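Local atomic coordinates of beta-N-acetylglucosaminidase (Thermotoga maritima, PDB entry 3WO8), a protein that probably hydrolyses terminal non-reducing N-acetyl-D-hexosamine residues from N-acetyl-beta-D-hexosaminides, as a glycoside hydrolase of family 3. Residues 389-403 with 410-423. Sequence-based numbering, arbitrary orientation.
Sequences FEVENVVRYTVEDGP and LIFDFVADIPNEKA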
loop_
_atom_site.group_PDB
_atom_site.type_symbol
_atom_site.label_atom_id
_atom_site.label_comp_id
_atom_site.label_asym_id
_atom_site.label_seq_id
_atom_site.Cartn_x
_atom_site.Cartn_y
_atom_site.Cartn_z
ATOM N N PHE B 389 -25.200 13.379 -2.505
ATOM C CA PHE B 389 -25.871 14.668 -2.678
ATOM C C PHE B 389 -25.337 15.452 -3.892
ATOM O O PHE B 389 -24.122 15.494 -4.178
ATOM C CB PHE B 389 -25.716 15.498 -1.434
ATOM C CG PHE B 389 -26.342 14.885 -0.245
ATOM C CD1 PHE B 389 -25.689 13.913 0.464
ATOM C CD2 PHE B 389 -27.621 15.267 0.159
ATOM C CE1 PHE B 389 -26.283 13.339 1.566
ATOM C CE2 PHE B 389 -28.222 14.691 1.258
ATOM C CZ PHE B 389 -27.548 13.730 1.962
ATOM N N GLU B 390 -26.266 16.106 -4.584
ATOM C CA GLU B 390 -25.943 16.811 -5.845
ATOM C C GLU B 390 -25.494 18.249 -5.587
ATOM O O GLU B 390 -24.945 18.909 -6.477
ATOM C CB GLU B 390 -27.127 16.755 -6.817
ATOM C CG GLU B 390 -28.456 17.205 -6.224
ATOM C CD GLU B 390 -29.641 16.605 -6.956
ATOM O OE1 GLU B 390 -29.687 15.364 -7.120
ATOM O OE2 GLU B 390 -30.539 17.374 -7.362
ATOM N N VAL B 391 -25.742 18.719 -4.361
ATOM C CA VAL B 391 -25.242 20.009 -3.915
ATOM C C VAL B 391 -24.864 20.022 -2.424
ATOM O O VAL B 391 -25.538 19.437 -1.594
ATOM C CB VAL B 391 -26.283 21.114 -4.182
ATOM C CG1 VAL B 391 -25.639 22.478 -4.066
ATOM C CG2 VAL B 391 -26.918 20.935 -5.555
ATOM N N GLU B 392 -23.791 20.721 -2.099
ATOM C CA GLU B 392 -23.291 20.728 -0.753
ATOM C C GLU B 392 -22.533 22.011 -0.431
ATOM O O GLU B 392 -21.669 22.441 -1.184
ATOM C CB GLU B 392 -22.477 19.461 -0.437
ATOM C CG GLU B 392 -21.259 19.167 -1.279
ATOM C CD GLU B 392 -20.339 18.081 -0.685
ATOM O OE1 GLU B 392 -19.360 18.461 -0.007
ATOM O OE2 GLU B 392 -20.560 16.862 -0.894
ATOM N N ASN B 393 -22.955 22.663 0.655
ATOM C CA ASN B 393 -22.251 23.808 1.215
ATOM C C ASN B 393 -21.327 23.293 2.316
ATOM O O ASN B 393 -21.773 22.792 3.309
ATOM C CB ASN B 393 -23.222 24.883 1.763
ATOM C CG ASN B 393 -22.487 26.059 2.467
ATOM O OD1 ASN B 393 -21.306 26.350 2.192
ATOM N ND2 ASN B 393 -23.196 26.747 3.366
ATOM N N VAL B 394 -20.032 23.433 2.119
ATOM C CA VAL B 394 -19.046 22.996 3.092
ATOM C C VAL B 394 -18.552 24.152 3.951
ATOM O O VAL B 394 -18.020 25.133 3.410
ATOM C CB VAL B 394 -17.835 22.431 2.367
ATOM C CG1 VAL B 394 -16.803 21.951 3.357
ATOM C CG2 VAL B 394 -18.261 21.298 1.442
ATOM N N VAL B 395 -18.679 24.033 5.273
ATOM C CA VAL B 395 -18.038 24.998 6.141
ATOM C C VAL B 395 -17.196 24.301 7.170
ATOM O O VAL B 395 -17.623 23.343 7.784
ATOM C CB VAL B 395 -18.998 26.042 6.777
ATOM C CG1 VAL B 395 -20.428 25.574 6.795
ATOM C CG2 VAL B 395 -18.561 26.432 8.174
ATOM N N ARG B 396 -16.000 24.841 7.369
ATOM C CA ARG B 396 -15.021 24.284 8.239
ATOM C C ARG B 396 -14.980 25.056 9.534
ATOM O O ARG B 396 -14.753 26.251 9.514
ATOM C CB ARG B 396 -13.657 24.388 7.556
ATOM C CG ARG B 396 -13.505 23.625 6.233
ATOM C CD ARG B 396 -13.937 22.156 6.294
ATOM N NE ARG B 396 -13.039 21.339 7.113
ATOM C CZ ARG B 396 -11.954 20.714 6.642
ATOM N NH1 ARG B 396 -11.617 20.796 5.364
ATOM N NH2 ARG B 396 -11.204 19.982 7.444
ATOM N N TYR B 397 -15.160 24.389 10.670
ATOM C CA TYR B 397 -15.114 25.090 11.975
ATOM C C TYR B 397 -14.020 24.560 12.848
ATOM O O TYR B 397 -13.541 23.462 12.618
ATOM C CB TYR B 397 -16.413 24.957 12.714
ATOM C CG TYR B 397 -16.712 23.564 13.177
ATOM C CD1 TYR B 397 -17.336 22.661 12.346
ATOM C CD2 TYR B 397 -16.411 23.161 14.469
ATOM C CE1 TYR B 397 -17.627 21.377 12.770
ATOM C CE2 TYR B 397 -16.707 21.893 14.908
ATOM C CZ TYR B 397 -17.306 21.011 14.047
ATOM O OH TYR B 397 -17.607 19.774 14.492
ATOM N N THR B 398 -13.611 25.340 13.847
ATOM C CA THR B 398 -12.506 24.900 14.734
ATOM C C THR B 398 -13.168 24.255 15.919
ATOM O O THR B 398 -14.201 24.727 16.408
ATOM C CB THR B 398 -11.468 25.997 15.129
ATOM O OG1 THR B 398 -12.098 27.074 15.813
ATOM C CG2 THR B 398 -10.748 26.570 13.876
ATOM N N VAL B 399 -12.602 23.127 16.325
ATOM C CA VAL B 399 -13.259 22.252 17.254
ATOM C C VAL B 399 -13.540 22.997 18.545
ATOM O O VAL B 399 -14.616 22.905 19.101
ATOM C CB VAL B 399 -12.424 20.971 17.475
ATOM C CG1 VAL B 399 -12.192 20.649 18.962
ATOM C CG2 VAL B 399 -13.115 19.815 16.796
ATOM N N GLU B 400 -12.549 23.757 18.986
ATOM C CA GLU B 400 -12.600 24.530 20.250
ATOM C C GLU B 400 -13.647 25.666 20.270
ATOM O O GLU B 400 -14.126 26.015 21.336
ATOM C CB GLU B 400 -11.187 25.045 20.673
ATOM C CG GLU B 400 -10.279 25.584 19.555
ATOM C CD GLU B 400 -9.574 24.506 18.675
ATOM O OE1 GLU B 400 -8.724 24.885 17.835
ATOM O OE2 GLU B 400 -9.851 23.281 18.788
ATOM N N ASP B 401 -14.005 26.213 19.109
ATOM C CA ASP B 401 -15.015 27.271 19.019
ATOM C C ASP B 401 -16.449 26.737 18.887
ATOM O O ASP B 401 -17.403 27.356 19.376
ATOM C CB ASP B 401 -14.695 28.240 17.864
ATOM C CG ASP B 401 -13.582 29.230 18.223
ATOM O OD1 ASP B 401 -13.592 29.736 19.369
ATOM O OD2 ASP B 401 -12.694 29.496 17.375
ATOM N N GLY B 402 -16.597 25.584 18.249
ATOM C CA GLY B 402 -17.908 25.102 17.810
ATOM C C GLY B 402 -18.226 25.607 16.399
ATOM O O GLY B 402 -17.498 26.441 15.824
ATOM N N PRO B 403 -19.309 25.106 15.823
ATOM C CA PRO B 403 -19.739 25.535 14.510
ATOM C C PRO B 403 -20.496 26.850 14.543
ATOM O O PRO B 403 -21.450 27.001 15.319
ATOM C CB PRO B 403 -20.684 24.434 14.072
ATOM C CG PRO B 403 -21.186 23.852 15.334
ATOM C CD PRO B 403 -20.111 24.008 16.347
ATOM N N LEU B 410 -30.661 20.375 5.038
ATOM C CA LEU B 410 -30.101 19.308 5.819
ATOM C C LEU B 410 -28.701 19.755 6.233
ATOM O O LEU B 410 -27.940 20.287 5.422
ATOM C CB LEU B 410 -30.021 18.066 4.932
ATOM C CG LEU B 410 -29.793 16.707 5.570
ATOM C CD1 LEU B 410 -30.298 16.712 7.004
ATOM C CD2 LEU B 410 -30.459 15.613 4.746
ATOM N N ILE B 411 -28.368 19.546 7.491
ATOM C CA ILE B 411 -27.061 19.878 8.021
ATOM C C ILE B 411 -26.434 18.652 8.667
ATOM O O ILE B 411 -27.114 17.944 9.392
ATOM C CB ILE B 411 -27.224 20.911 9.111
ATOM C CG1 ILE B 411 -28.287 21.913 8.650
ATOM C CG2 ILE B 411 -25.865 21.518 9.497
ATOM C CD1 ILE B 411 -28.237 23.226 9.376
ATOM N N PHE B 412 -25.153 18.401 8.396
ATOM C CA PHE B 412 -24.439 17.248 8.926
ATOM C C PHE B 412 -23.351 17.843 9.733
ATOM O O PHE B 412 -22.513 18.559 9.180
ATOM C CB PHE B 412 -23.849 16.408 7.819
ATOM C CG PHE B 412 -24.846 15.535 7.109
ATOM C CD1 PHE B 412 -26.178 15.467 7.512
ATOM C CD2 PHE B 412 -24.426 14.725 6.089
ATOM C CE1 PHE B 412 -27.064 14.618 6.855
ATOM C CE2 PHE B 412 -25.296 13.875 5.416
ATOM C CZ PHE B 412 -26.614 13.813 5.790
ATOM N N ASP B 413 -23.370 17.597 11.036
ATOM C CA ASP B 413 -22.406 18.229 11.933
ATOM C C ASP B 413 -21.465 17.198 12.440
ATOM O O ASP B 413 -21.807 16.413 13.304
ATOM C CB ASP B 413 -23.083 18.877 13.130
ATOM C CG ASP B 413 -22.087 19.479 14.086
ATOM O OD1 ASP B 413 -20.879 19.411 13.772
ATOM O OD2 ASP B 413 -22.502 20.035 15.133
ATOM N N PHE B 414 -20.261 17.197 11.903
ATOM C CA PHE B 414 -19.320 16.150 12.205
ATOM C C PHE B 414 -18.515 16.648 13.387
ATOM O O PHE B 414 -17.880 17.690 13.305
ATOM C CB PHE B 414 -18.423 15.901 11.021
ATOM C CG PHE B 414 -19.129 15.360 9.818
ATOM C CD1 PHE B 414 -19.661 16.200 8.893
ATOM C CD2 PHE B 414 -19.147 13.993 9.560
ATOM C CE1 PHE B 414 -20.285 15.685 7.763
ATOM C CE2 PHE B 414 -19.766 13.465 8.445
ATOM C CZ PHE B 414 -20.329 14.323 7.537
ATOM N N VAL B 415 -18.564 15.875 14.471
ATOM C CA VAL B 415 -18.025 16.241 15.757
ATOM C C VAL B 415 -16.836 15.372 16.102
ATOM O O VAL B 415 -16.947 14.156 16.187
ATOM C CB VAL B 415 -19.070 16.015 16.850
ATOM C CG1 VAL B 415 -18.508 16.438 18.184
ATOM C CG2 VAL B 415 -20.331 16.793 16.544
ATOM N N ALA B 416 -15.692 16.007 16.287
ATOM C CA ALA B 416 -14.505 15.326 16.753
ATOM C C ALA B 416 -14.610 15.195 18.256
ATOM O O ALA B 416 -14.537 14.106 18.819
ATOM C CB ALA B 416 -13.261 16.133 16.373
ATOM N N ASP B 417 -14.774 16.330 18.906
ATOM C CA ASP B 417 -14.978 16.367 20.323
ATOM C C ASP B 417 -15.603 17.694 20.731
ATOM O O ASP B 417 -15.841 18.576 19.903
ATOM C CB ASP B 417 -13.656 16.100 21.063
ATOM C CG ASP B 417 -12.656 17.228 20.938
ATOM O OD1 ASP B 417 -12.214 17.500 19.813
ATOM O OD2 ASP B 417 -12.285 17.809 21.975
ATOM N N ILE B 418 -15.877 17.830 22.015
ATOM C CA ILE B 418 -16.556 19.007 22.531
ATOM C C ILE B 418 -15.763 19.496 23.757
ATOM O O ILE B 418 -16.049 19.130 24.881
ATOM C CB ILE B 418 -18.040 18.686 22.818
ATOM C CG1 ILE B 418 -18.217 17.344 23.538
ATOM C CG2 ILE B 418 -18.799 18.489 21.516
ATOM C CD1 ILE B 418 -17.612 17.200 24.927
ATOM N N PRO B 419 -14.727 20.310 23.542
ATOM C CA PRO B 419 -13.863 20.651 24.679
ATOM C C PRO B 419 -14.453 21.664 25.668
ATOM O O PRO B 419 -14.149 21.597 26.850
ATOM C CB PRO B 419 -12.611 21.227 24.013
ATOM C CG PRO B 419 -13.073 21.735 22.690
ATOM C CD PRO B 419 -14.331 20.999 22.304
ATOM N N ASN B 420 -15.260 22.606 25.192
ATOM C CA ASN B 420 -15.842 23.627 26.076
ATOM C C ASN B 420 -17.347 23.716 25.969
ATOM O O ASN B 420 -17.974 23.008 25.182
ATOM C CB ASN B 420 -15.236 25.038 25.897
ATOM C CG ASN B 420 -14.163 25.115 24.827
ATOM O OD1 ASN B 420 -13.166 24.388 24.876
ATOM N ND2 ASN B 420 -14.325 26.046 23.896
ATOM N N GLU B 421 -17.903 24.586 26.811
ATOM C CA GLU B 421 -19.337 24.806 26.912
ATOM C C GLU B 421 -19.789 25.774 25.826
ATOM O O GLU B 421 -20.851 25.589 25.234
ATOM C CB GLU B 421 -19.695 25.340 28.310
ATOM C CG GLU B 421 -21.161 25.763 28.531
ATOM C CD GLU B 421 -22.159 24.605 28.493
ATOM O OE1 GLU B 421 -22.059 23.700 29.339
ATOM O OE2 GLU B 421 -23.065 24.598 27.630
ATOM N N LYS B 422 -18.999 26.806 25.552
ATOM C CA LYS B 422 -19.387 27.735 24.491
ATOM C C LYS B 422 -19.519 26.972 23.175
ATOM O O LYS B 422 -20.449 27.214 22.390
ATOM C CB LYS B 422 -18.425 28.922 24.382
ATOM C CG LYS B 422 -17.007 28.590 23.969
ATOM C CD LYS B 422 -16.752 28.880 22.494
ATOM C CE LYS B 422 -16.871 30.367 22.159
ATOM N NZ LYS B 422 -16.409 30.647 20.769
ATOM N N ALA B 423 -18.611 26.015 22.978
ATOM C CA ALA B 423 -18.640 25.153 21.804
ATOM C C ALA B 423 -19.844 24.203 21.809
ATOM O O ALA B 423 -20.537 24.053 20.808
ATOM C CB ALA B 423 -17.335 24.376 21.685
#
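Tyr397 gives its hydroxyl to the backbone of Phe414. OH lies 2.4 Å from Phe414 O, so short for a hydrogen bond that the exact length is doubtful, and the carbonyl oxygen sits at the ring edge, near the ring plane. CG stands between the backbone N and the carbonyl carbon (chi1 68°), which sends the ring across to the strand 411-415. Asp413 crosses the ring at about a right angle, its carboxylate plane turned 79° from it. Pro403 CB lies over one ring face, offset toward the rim. A phenylalanine here would probably leave Phe414 O without this donor.

Just before strand 391-397, Phe389 meets Phe412 from the opposite direction. The ring planes are 87° apart, with CZ of Phe389 3.9 Å from CZ of Phe412. Leu410 CD2 also touches the Phe389 ring.

The two strands are not direct neighbours. Both run parallel to strand 357-363, which lies between them in the mixed sheet of the C-terminal domain, and 391-397 is an outermost strand. Their axes come no closer than 9.4 Å, so side chains and the following loops make the contact.

In those loops, Val399 places CG2 3.7 Å from Ala416 CB and CG1 4.0 Å from Pro419 CG. Asn420 ND2 makes a weak, bent bond to Glu400 O. Asp401 and Lys422 lie side by side; a weak salt bridge of 3.3 Å joins OD1 of Asp401 to NZ of Lys422, whose chain is poorly ordered. Ala423 packs CB against Gly402 N, and its CA makes a CA-H...O contact with Asp401 O.

Farther out, Tyr397 also meets the His427 ring, and Phe414 stacks on Phe438. Arg396 pairs with Asp379 of helix 374-385.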